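Formiminoglutamase (Trypanosoma cruzi, PDB 4MYK) hydrolyses N-formimino-L-glutamate to L-glutamate and formamide, acting as an arginase-like enzyme that uses two manganese ions. Local coordinates at residues P16-L19 against S20-S23; S103-F106 against T107-R111; A218-E221 against D222-G225; L285-Y289 against R290-V294. The protein carries 1 engineered substitution. All coordinates share one frame; numbering follows the deposited sequence.

Interaction 1: P16-L19 against S20-S23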
loop_
_atom_site.group_PDB
_atom_site.type_symbol
_atom_site.label_atom_id
_atom_site.label_comp_id
_atom_site.label_asym_id
_atom_site.label_seq_id
_atom_site.Cartn_x
_atom_site.Cartn_y
_atom_site.Cartn_z
ATOM N N PRO A 16 15.502 -4.918 -24.925
ATOM C CA PRO A 16 15.069 -6.318 -24.998
ATOM C C PRO A 16 14.481 -6.770 -23.672
ATOM O O PRO A 16 15.112 -6.549 -22.636
ATOM C CB PRO A 16 16.371 -7.076 -25.252
ATOM C CG PRO A 16 17.285 -6.072 -25.828
ATOM C CD PRO A 16 16.941 -4.772 -25.179
ATOM N N ARG A 17 13.306 -7.399 -23.707
ATOM C CA ARG A 17 12.669 -7.878 -22.483
ATOM C C ARG A 17 12.442 -9.391 -22.469
ATOM O O ARG A 17 12.996 -10.104 -23.286
ATOM C CB ARG A 17 11.381 -7.108 -22.207
ATOM C CG ARG A 17 11.649 -5.649 -21.865
ATOM C CD ARG A 17 10.371 -4.872 -21.638
ATOM N NE ARG A 17 10.658 -3.520 -21.164
ATOM C CZ ARG A 17 9.771 -2.728 -20.565
ATOM N NH1 ARG A 17 8.527 -3.149 -20.359
ATOM N NH2 ARG A 17 10.131 -1.511 -20.167
ATOM N N LEU A 18 11.650 -9.878 -21.520
ATOM C CA LEU A 18 11.478 -11.319 -21.332
ATOM C C LEU A 18 11.116 -12.033 -22.620
ATOM O O LEU A 18 11.593 -13.137 -22.875
ATOM C CB LEU A 18 10.434 -11.620 -20.249
ATOM C CG LEU A 18 10.896 -11.487 -18.793
ATOM C CD1 LEU A 18 9.715 -11.250 -17.872
ATOM C CD2 LEU A 18 11.680 -12.715 -18.365
ATOM N N LEU A 19 10.273 -11.398 -23.426
ATOM C CA LEU A 19 9.876 -11.954 -24.721
ATOM C C LEU A 19 11.068 -12.418 -25.586
ATOM O O LEU A 19 10.997 -13.455 -26.251
ATOM C CB LEU A 19 9.020 -10.943 -25.480
ATOM C CG LEU A 19 8.324 -11.452 -26.735
ATOM C CD1 LEU A 19 7.624 -12.758 -26.426
ATOM C CD2 LEU A 19 7.350 -10.418 -27.244
ATOM N N SER A 20 12.172 -11.677 -25.545
ATOM C CA SER A 20 13.360 -11.993 -26.354
ATOM C C SER A 20 14.112 -13.274 -25.955
ATOM O O SER A 20 14.942 -13.774 -26.716
ATOM C CB SER A 20 14.328 -10.812 -26.347
ATOM O OG SER A 20 14.795 -10.567 -25.034
ATOM N N LEU A 21 13.825 -13.798 -24.765
ATOM C CA LEU A 21 14.484 -15.009 -24.278
ATOM C C LEU A 21 13.780 -16.265 -24.790
ATOM O O LEU A 21 14.310 -17.372 -24.676
ATOM C CB LEU A 21 14.529 -15.012 -22.747
ATOM C CG LEU A 21 15.178 -13.790 -22.095
ATOM C CD1 LEU A 21 14.952 -13.790 -20.599
ATOM C CD2 LEU A 21 16.653 -13.759 -22.425
ATOM N N PHE A 22 12.581 -16.076 -25.348
ATOM C CA PHE A 22 11.814 -17.154 -25.974
ATOM C C PHE A 22 12.330 -17.461 -27.385
ATOM O O PHE A 22 11.600 -17.373 -28.369
ATOM C CB PHE A 22 10.331 -16.786 -26.014
ATOM C CG PHE A 22 9.654 -16.856 -24.673
ATOM C CD1 PHE A 22 9.634 -15.755 -23.836
ATOM C CD2 PHE A 22 9.038 -18.029 -24.249
ATOM C CE1 PHE A 22 9.009 -15.819 -22.591
ATOM C CE2 PHE A 22 8.416 -18.103 -23.016
ATOM C CZ PHE A 22 8.405 -16.998 -22.181
ATOM N N SER A 23 13.606 -17.818 -27.457
ATOM C CA SER A 23 14.295 -18.087 -28.713
ATOM C C SER A 23 14.502 -19.596 -28.897
ATOM O O SER A 23 14.958 -20.050 -29.947
ATOM C CB SER A 23 15.642 -17.369 -28.717
ATOM O OG SER A 23 16.409 -17.744 -27.584
#
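Arg-17 and Ser-20 meet in a run of overlapping i-to-i+3 turns that closes in an inverse gamma turn centred on Phe-22. The run lies in the N-terminal loop before strand 32-37. Two donors of Ser-20 hold one backbone oxygen. The hydroxyl Ser-20 OG gives its proton to Arg-17 O at 2.6 Å and comes in within the carbonyl plane. The amide Ser-20 N reaches the same Arg-17 O at 2.9 Å, but from above that plane. Ser-20 chi1 of 63° sets OG between its own backbone N and carbonyl carbon, which turns it back to Arg-17 O. The next turns follow the same step. Leu-21 N bonds to Leu-18 O at 3.0 Å, and Phe-22 N bonds to Leu-19 O at 3.2 Å. The Phe-22 ring has both of these carbonyl oxygens at its edge. Leu-18 CD2 and Leu-21 CD1 touch at their methyl ends, 4.1 Å apart.

Further out, the apolar side chains pack on the body of the domain. Leu-18, Leu-21 and Phe-22 all rest on Leu-83 of strand 83-88, the strand at one edge of the main parallel sheet of this chain. Leu-18 also packs on Val-296 and Tyr-300 of helix 290-306. The Arg-17 side chain leads away from the turns, to a salt bridge with Asp-15 and a bond to Arg-65 O, and it packs on Gln-189 of the second subunit. Back at the turns, Phe-22 CD1 stands 3.4 Å from Leu-18 O.

Interaction 2: S103-F106 against T107-R111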
loop_
_atom_site.group_PDB
_atom_site.type_symbol
_atom_site.label_atom_id
_atom_site.label_comp_id
_atom_site.label_asym_id
_atom_site.label_seq_id
_atom_site.Cartn_x
_atom_site.Cartn_y
_atom_site.Cartn_z
ATOM N N SER A 103 2.207 -35.090 -14.961
ATOM C CA SER A 103 2.976 -35.852 -15.918
ATOM C C SER A 103 3.903 -34.927 -16.693
ATOM O O SER A 103 5.043 -35.276 -16.999
ATOM C CB SER A 103 2.028 -36.598 -16.852
ATOM O OG SER A 103 2.739 -37.462 -17.716
ATOM N N LYS A 104 3.401 -33.738 -16.995
ATOM C CA LYS A 104 4.132 -32.739 -17.771
ATOM C C LYS A 104 5.286 -32.125 -16.995
ATOM O O LYS A 104 6.381 -32.006 -17.505
ATOM C CB LYS A 104 3.179 -31.631 -18.227
ATOM C CG LYS A 104 3.861 -30.504 -18.992
ATOM C CD LYS A 104 4.599 -31.037 -20.186
ATOM C CE LYS A 104 4.935 -29.923 -21.145
ATOM N NZ LYS A 104 5.313 -30.465 -22.478
ATOM N N VAL A 105 5.024 -31.711 -15.764
ATOM C CA VAL A 105 6.070 -31.171 -14.912
ATOM C C VAL A 105 7.184 -32.198 -14.719
ATOM O O VAL A 105 8.371 -31.855 -14.750
ATOM C CB VAL A 105 5.506 -30.734 -13.538
ATOM C CG1 VAL A 105 6.636 -30.322 -12.592
ATOM C CG2 VAL A 105 4.508 -29.602 -13.717
ATOM N N PHE A 106 6.802 -33.460 -14.530
ATOM C CA PHE A 106 7.783 -34.526 -14.343
ATOM C C PHE A 106 8.726 -34.660 -15.529
ATOM O O PHE A 106 9.942 -34.728 -15.357
ATOM C CB PHE A 106 7.123 -35.875 -14.095
ATOM C CG PHE A 106 8.108 -37.011 -14.070
ATOM C CD1 PHE A 106 8.903 -37.231 -12.953
ATOM C CD2 PHE A 106 8.273 -37.833 -15.174
ATOM C CE1 PHE A 106 9.826 -38.257 -12.928
ATOM C CE2 PHE A 106 9.193 -38.867 -15.149
ATOM C CZ PHE A 106 9.971 -39.077 -14.023
ATOM N N THR A 107 8.159 -34.706 -16.730
ATOM C CA THR A 107 8.963 -34.805 -17.944
ATOM C C THR A 107 9.997 -33.677 -18.029
ATOM O O THR A 107 11.173 -33.935 -18.270
ATOM C CB THR A 107 8.081 -34.881 -19.222
ATOM O OG1 THR A 107 7.405 -33.637 -19.433
ATOM C CG2 THR A 107 7.049 -35.988 -19.091
ATOM N N VAL A 108 9.568 -32.435 -17.803
ATOM C CA VAL A 108 10.500 -31.301 -17.787
ATOM C C VAL A 108 11.576 -31.501 -16.721
ATOM O O VAL A 108 12.757 -31.240 -16.955
ATOM C CB VAL A 108 9.787 -29.936 -17.560
ATOM C CG1 VAL A 108 10.807 -28.826 -17.436
ATOM C CG2 VAL A 108 8.853 -29.629 -18.699
ATOM N N LEU A 109 11.143 -31.973 -15.553
ATOM C CA LEU A 109 12.041 -32.278 -14.442
ATOM C C LEU A 109 13.029 -33.380 -14.820
ATOM O O LEU A 109 14.240 -33.226 -14.666
ATOM C CB LEU A 109 11.247 -32.715 -13.205
ATOM C CG LEU A 109 10.538 -31.682 -12.327
ATOM C CD1 LEU A 109 9.872 -32.388 -11.151
ATOM C CD2 LEU A 109 11.526 -30.634 -11.845
ATOM N N ALA A 110 12.489 -34.485 -15.318
ATOM C CA ALA A 110 13.276 -35.651 -15.705
ATOM C C ALA A 110 14.439 -35.325 -16.643
ATOM O O ALA A 110 15.459 -36.012 -16.626
ATOM C CB ALA A 110 12.370 -36.717 -16.327
ATOM N N ARG A 111 14.303 -34.288 -17.463
ATOM C CA ARG A 111 15.358 -34.003 -18.442
ATOM C C ARG A 111 16.258 -32.870 -18.002
ATOM O O ARG A 111 17.081 -32.388 -18.769
ATOM C CB ARG A 111 14.792 -33.709 -19.835
ATOM C CG ARG A 111 14.417 -32.273 -20.056
ATOM C CD ARG A 111 13.973 -32.025 -21.484
ATOM N NE ARG A 111 13.366 -30.704 -21.586
ATOM C CZ ARG A 111 12.059 -30.486 -21.518
ATOM N NH1 ARG A 111 11.234 -31.512 -21.382
ATOM N NH2 ARG A 111 11.585 -29.253 -21.597
HETATM O O HOH W 1 8.183 -32.277 -21.802
#
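Phe-106 with Ala-110, and Lys-104 with Thr-107, make one-turn contacts near the C-terminal end of helix 94-110. This helix packs against the parallel sheet of the arginase/deacetylase alpha/beta fold. On the outer side, Ala-110 CB sits over one face of the Phe-106 ring. It is a CH-pi contact, 4.2 Å from Ala-110 CB to the centroid of the Phe-106 ring, displaced toward the rim at CE2 and CZ. Arg-134 of helix 125-135 makes a cation-pi contact with the same ring.

On the inner side, Val-105 and Leu-109 lie side by side and point the same way, with Val-105 CG1 4.1 Å from Leu-109 CD1. Both press on Pro-115 of strand 114-119 and on helix 125-135.

The polar side centres on Thr-107. Its hydroxyl OG1 donates to Lys-104 O at 2.7 Å. Val-108 N reaches the same Lys-104 O at 3.2 Å and from the same face of the carbonyl plane, in a nearly straight bond. Thr-107 chi1 of 68° brings OG1 back to that carbonyl and leaves CG2 beside Ser-103 O. Glu-27 forms salt bridges with both Lys-104 NZ and Arg-111 NH2, and would be expected to offset the two like charges. A water also joins the group: it donates to Thr-107 OG1 at 2.8 Å and accepts from Arg-111 NH1 at 3.2 Å, in the guanidinium plane.

Interaction 3: A218-E221 against D222-G225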
loop_
_atom_site.group_PDB
_atom_site.type_symbol
_atom_site.label_atom_id
_atom_site.label_comp_id
_atom_site.label_asym_id
_atom_site.label_seq_id
_atom_site.Cartn_x
_atom_site.Cartn_y
_atom_site.Cartn_z
ATOM N N ALA A 218 16.312 -13.262 4.202
ATOM C CA ALA A 218 17.007 -13.993 5.266
ATOM C C ALA A 218 16.148 -15.118 5.843
ATOM O O ALA A 218 16.634 -16.217 6.103
ATOM C CB ALA A 218 17.435 -13.044 6.378
ATOM N N ALA A 219 14.874 -14.825 6.063
ATOM C CA ALA A 219 13.938 -15.824 6.540
ATOM C C ALA A 219 13.803 -16.945 5.517
ATOM O O ALA A 219 13.758 -18.113 5.881
ATOM C CB ALA A 219 12.582 -15.182 6.800
ATOM N N LEU A 220 13.734 -16.578 4.238
ATOM C CA LEU A 220 13.644 -17.556 3.150
ATOM C C LEU A 220 14.937 -18.366 2.958
ATOM O O LEU A 220 14.896 -19.513 2.540
ATOM C CB LEU A 220 13.260 -16.876 1.836
ATOM C CG LEU A 220 13.090 -17.816 0.641
ATOM C CD1 LEU A 220 12.003 -18.820 0.919
ATOM C CD2 LEU A 220 12.756 -17.030 -0.585
ATOM N N GLU A 221 16.086 -17.769 3.252
ATOM C CA GLU A 221 17.334 -18.523 3.274
ATOM C C GLU A 221 17.230 -19.629 4.305
ATOM O O GLU A 221 17.536 -20.794 4.036
ATOM C CB GLU A 221 18.509 -17.607 3.598
ATOM C CG GLU A 221 18.946 -16.779 2.407
ATOM C CD GLU A 221 19.944 -15.696 2.769
ATOM O OE1 GLU A 221 20.120 -15.418 3.975
ATOM O OE2 GLU A 221 20.540 -15.116 1.837
ATOM N N ASP A 222 16.780 -19.252 5.491
ATOM C CA ASP A 222 16.554 -20.208 6.558
ATOM C C ASP A 222 15.665 -21.340 6.051
ATOM O O ASP A 222 15.938 -22.517 6.310
ATOM C CB ASP A 222 15.910 -19.516 7.776
ATOM C CG ASP A 222 16.892 -18.614 8.548
ATOM O OD1 ASP A 222 18.062 -18.486 8.137
ATOM O OD2 ASP A 222 16.489 -18.031 9.576
ATOM N N ALA A 223 14.607 -20.973 5.328
ATOM C CA ALA A 223 13.632 -21.934 4.818
ATOM C C ALA A 223 14.259 -22.948 3.849
ATOM O O ALA A 223 13.951 -24.140 3.912
ATOM C CB ALA A 223 12.434 -21.211 4.167
ATOM N N PHE A 224 15.136 -22.480 2.961
ATOM C CA PHE A 224 15.829 -23.389 2.036
ATOM C C PHE A 224 16.855 -24.287 2.750
ATOM O O PHE A 224 17.211 -25.365 2.264
ATOM C CB PHE A 224 16.510 -22.619 0.907
ATOM C CG PHE A 224 15.556 -21.956 -0.027
ATOM C CD1 PHE A 224 14.314 -22.515 -0.271
ATOM C CD2 PHE A 224 15.902 -20.774 -0.676
ATOM C CE1 PHE A 224 13.434 -21.905 -1.144
ATOM C CE2 PHE A 224 15.017 -20.155 -1.549
ATOM C CZ PHE A 224 13.790 -20.725 -1.786
ATOM N N GLY A 225 17.333 -23.822 3.899
ATOM C CA GLY A 225 18.188 -24.628 4.742
ATOM C C GLY A 225 17.430 -25.837 5.242
ATOM O O GLY A 225 17.975 -26.931 5.313
#
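Leu-220 lies obliquely across the ring of Phe-224, one turn further along helix 216-227. This is an i-to-i+4 contact on the sheet-facing side of a helix in the alpha/beta fold. The helix belongs to the crossover from strand 204-207 to strand 231-236. The leucine approaches the ring over a face. Leu-220 CD1 is 4.1 Å from the centroid of the Phe-224 ring and 24° off the normal, a CH-pi contact. Leu-220 CG comes closer to the rim, 3.7 Å from Phe-224 CE2. The carbonyl oxygen Leu-220 O lies over the same face, 3.5 Å above the Phe-224 ring plane and offset toward the rim. The backbone and the branched end of one residue therefore share one side of the ring. With CG opposite its backbone N (chi1 -178°), Leu-220 directs its methyls along the helix toward the phenyl group. Leu-220 CD1 also touches Ala-223 CB at 4.1 Å.

This apolar side is buried. Leu-220, Ala-223 and Phe-224 press on Ile-143 of strand 141-145, and Leu-220 also meets Met-264 and Leu-267 of helix 258-270. The side chain of Leu-220 is about 12 Å from that of the manganese ligand Asp-146; the contact itself is packing between helix and sheet.

Glu-221 and Asp-222 are exposed, though Glu-221 still touches Leu-267. Helical i-to-i+4 backbone bonds link the two segments, among them Gly-225 N to Glu-221 O at 3.0 Å. Asp-222 OD2 forms a salt bridge with Lys-214, while Asp-222 OD1 lies 3.4 Å from Ala-218 O, both acceptors.

Interaction 4: L285-Y289 against R290-V294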
loop_
_atom_site.group_PDB
_atom_site.type_symbol
_atom_site.label_atom_id
_atom_site.label_comp_id
_atom_site.label_asym_id
_atom_site.label_seq_id
_atom_site.Cartn_x
_atom_site.Cartn_y
_atom_site.Cartn_z
ATOM N N LEU A 285 -10.264 -11.385 -12.361
ATOM C CA LEU A 285 -11.640 -10.940 -12.128
ATOM C C LEU A 285 -11.699 -10.095 -10.868
ATOM O O LEU A 285 -12.557 -9.227 -10.745
ATOM C CB LEU A 285 -12.601 -12.111 -11.973
ATOM C CG LEU A 285 -12.489 -13.248 -12.984
ATOM C CD1 LEU A 285 -13.763 -14.090 -12.959
ATOM C CD2 LEU A 285 -12.217 -12.677 -14.359
ATOM N N VAL A 286 -10.801 -10.356 -9.921
ATOM C CA VAL A 286 -10.741 -9.521 -8.725
ATOM C C VAL A 286 -10.028 -8.191 -8.998
ATOM O O VAL A 286 -10.532 -7.135 -8.620
ATOM C CB VAL A 286 -10.117 -10.233 -7.522
ATOM C CG1 VAL A 286 -9.976 -9.255 -6.368
ATOM C CG2 VAL A 286 -10.971 -11.412 -7.118
ATOM N N GLU A 287 -8.867 -8.253 -9.644
ATOM C CA GLU A 287 -8.192 -7.065 -10.152
ATOM C C GLU A 287 -7.321 -7.496 -11.328
ATOM O O GLU A 287 -6.641 -8.515 -11.248
ATOM C CB GLU A 287 -7.364 -6.386 -9.058
ATOM C CG GLU A 287 -6.895 -4.982 -9.414
ATOM C CD GLU A 287 -5.632 -4.980 -10.251
ATOM O OE1 GLU A 287 -4.797 -5.884 -10.059
ATOM O OE2 GLU A 287 -5.459 -4.067 -11.082
ATOM N N GLU A 288 -7.343 -6.736 -12.421
ATOM C CA GLU A 288 -6.834 -7.258 -13.687
ATOM C C GLU A 288 -5.581 -6.596 -14.269
ATOM O O GLU A 288 -5.009 -7.110 -15.224
ATOM C CB GLU A 288 -7.934 -7.217 -14.738
ATOM C CG GLU A 288 -8.419 -5.815 -15.038
ATOM C CD GLU A 288 -8.911 -5.664 -16.460
ATOM O OE1 GLU A 288 -8.962 -4.510 -16.937
ATOM O OE2 GLU A 288 -9.231 -6.690 -17.108
ATOM N N TYR A 289 -5.149 -5.463 -13.727
ATOM C CA TYR A 289 -3.971 -4.790 -14.299
ATOM C C TYR A 289 -2.716 -4.811 -13.399
ATOM O O TYR A 289 -1.647 -5.258 -13.821
ATOM C CB TYR A 289 -4.302 -3.357 -14.742
ATOM C CG TYR A 289 -3.271 -2.802 -15.701
ATOM C CD1 TYR A 289 -3.373 -3.040 -17.066
ATOM C CD2 TYR A 289 -2.172 -2.070 -15.243
ATOM C CE1 TYR A 289 -2.425 -2.551 -17.956
ATOM C CE2 TYR A 289 -1.217 -1.574 -16.129
ATOM C CZ TYR A 289 -1.352 -1.820 -17.485
ATOM O OH TYR A 289 -0.418 -1.339 -18.381
ATOM N N ARG A 290 -2.865 -4.342 -12.162
ATOM C CA ARG A 290 -1.745 -4.182 -11.244
ATOM C C ARG A 290 -1.185 -5.516 -10.774
ATOM O O ARG A 290 0.037 -5.689 -10.608
ATOM C CB ARG A 290 -2.185 -3.367 -10.029
ATOM C CG ARG A 290 -2.558 -1.916 -10.325
ATOM C CD ARG A 290 -3.036 -1.187 -9.064
ATOM N NE ARG A 290 -2.028 -1.134 -8.003
ATOM C CZ ARG A 290 -2.227 -1.522 -6.738
ATOM N NH1 ARG A 290 -3.401 -1.996 -6.342
ATOM N NH2 ARG A 290 -1.243 -1.433 -5.855
ATOM N N SER A 291 -2.091 -6.457 -10.538
ATOM C CA SER A 291 -1.724 -7.723 -9.914
ATOM C C SER A 291 -0.991 -8.677 -10.871
ATOM O O SER A 291 0.000 -9.296 -10.498
ATOM C CB SER A 291 -2.959 -8.359 -9.277
ATOM O OG SER A 291 -3.567 -7.431 -8.391
ATOM N N PRO A 292 -1.476 -8.790 -12.114
ATOM C CA PRO A 292 -0.740 -9.542 -13.139
ATOM C C PRO A 292 0.664 -8.997 -13.416
ATOM O O PRO A 292 1.580 -9.772 -13.676
ATOM C CB PRO A 292 -1.636 -9.401 -14.369
ATOM C CG PRO A 292 -3.020 -9.299 -13.780
ATOM C CD PRO A 292 -2.849 -8.468 -12.547
ATOM N N ARG A 293 0.834 -7.684 -13.361
ATOM C CA ARG A 293 2.167 -7.098 -13.496
ATOM C C ARG A 293 3.081 -7.592 -12.382
ATOM O O ARG A 293 4.222 -7.960 -12.620
ATOM C CB ARG A 293 2.111 -5.566 -13.517
ATOM C CG ARG A 293 1.379 -4.990 -14.725
ATOM C CD ARG A 293 1.525 -3.476 -14.819
ATOM N NE ARG A 293 2.926 -3.067 -14.944
ATOM C CZ ARG A 293 3.467 -2.574 -16.053
ATOM N NH1 ARG A 293 2.728 -2.420 -17.143
ATOM N NH2 ARG A 293 4.745 -2.230 -16.074
ATOM N N VAL A 294 2.576 -7.606 -11.154
ATOM C CA VAL A 294 3.387 -8.086 -10.038
ATOM C C VAL A 294 3.821 -9.534 -10.260
ATOM O O VAL A 294 4.977 -9.888 -10.008
ATOM C CB VAL A 294 2.657 -7.955 -8.698
ATOM C CG1 VAL A 294 3.427 -8.681 -7.591
ATOM C CG2 VAL A 294 2.442 -6.476 -8.368
#
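Glu-287 caps the N-terminus of helix 290-306 with its carboxylate, gripping Arg-290 and Ser-291 at the start of the first turn. This is the tight part of the contact. Glu-287 OE2 takes Arg-290 N at 2.8 Å and Glu-287 OE1 takes Ser-291 N at 2.8 Å, each through its syn lone pair. Each oxygen has a second donor. Ser-291 OG gives its proton to Glu-287 OE1 at 2.6 Å on the anti side, and Tyr-289 N reaches OE2 from above the carboxylate plane. A bend at chi2 (-83°) swings the carboxylate over the helix end. Four bonds hold it there, and the helix end would be expected to stabilise its negative charge. Ser-291 OG is also bonded to Gly-247 N.

Glu-288 marks the solvent side. Arg-290 turns its guanidinium away from Glu-287 and is held from outside the two segments, by Ser-243 O and by Ser-242 of the second subunit. The Tyr-289 ring, which meets Phe-62 edge-to-face, runs beside Arg-293 with the two planes 29° apart, an approach without a defined bond. Tyr-289 CE2 touches Arg-293 CD at 3.6 Å, and Tyr-289 OH lies at the guanidinium edge, 3.5 Å from Arg-293 NH1.

How the interactions relate
The four contacts come in series along the chain, and none touches another. Interaction 1 belongs to the N-terminal loop. Interactions 2 and 3 lie within helices 94-110 and 216-227, which both pack on the eight-stranded parallel sheet. Interaction 4 starts helix 290-306, the last helix. Interactions 2 and 4 lie on opposite sides of the chain's centre, their own centres about 29 Å apart. Interactions 1 and 4 come closest, with nearest atoms about 6 Å apart, and they are linked through helix 290-306, on which Leu-18 packs. Both also reach the second subunit. Interactions 1 and 2 lie away from the manganese site; the Ser-291 side chain of interaction 4 is about 14 Å from a manganese ion.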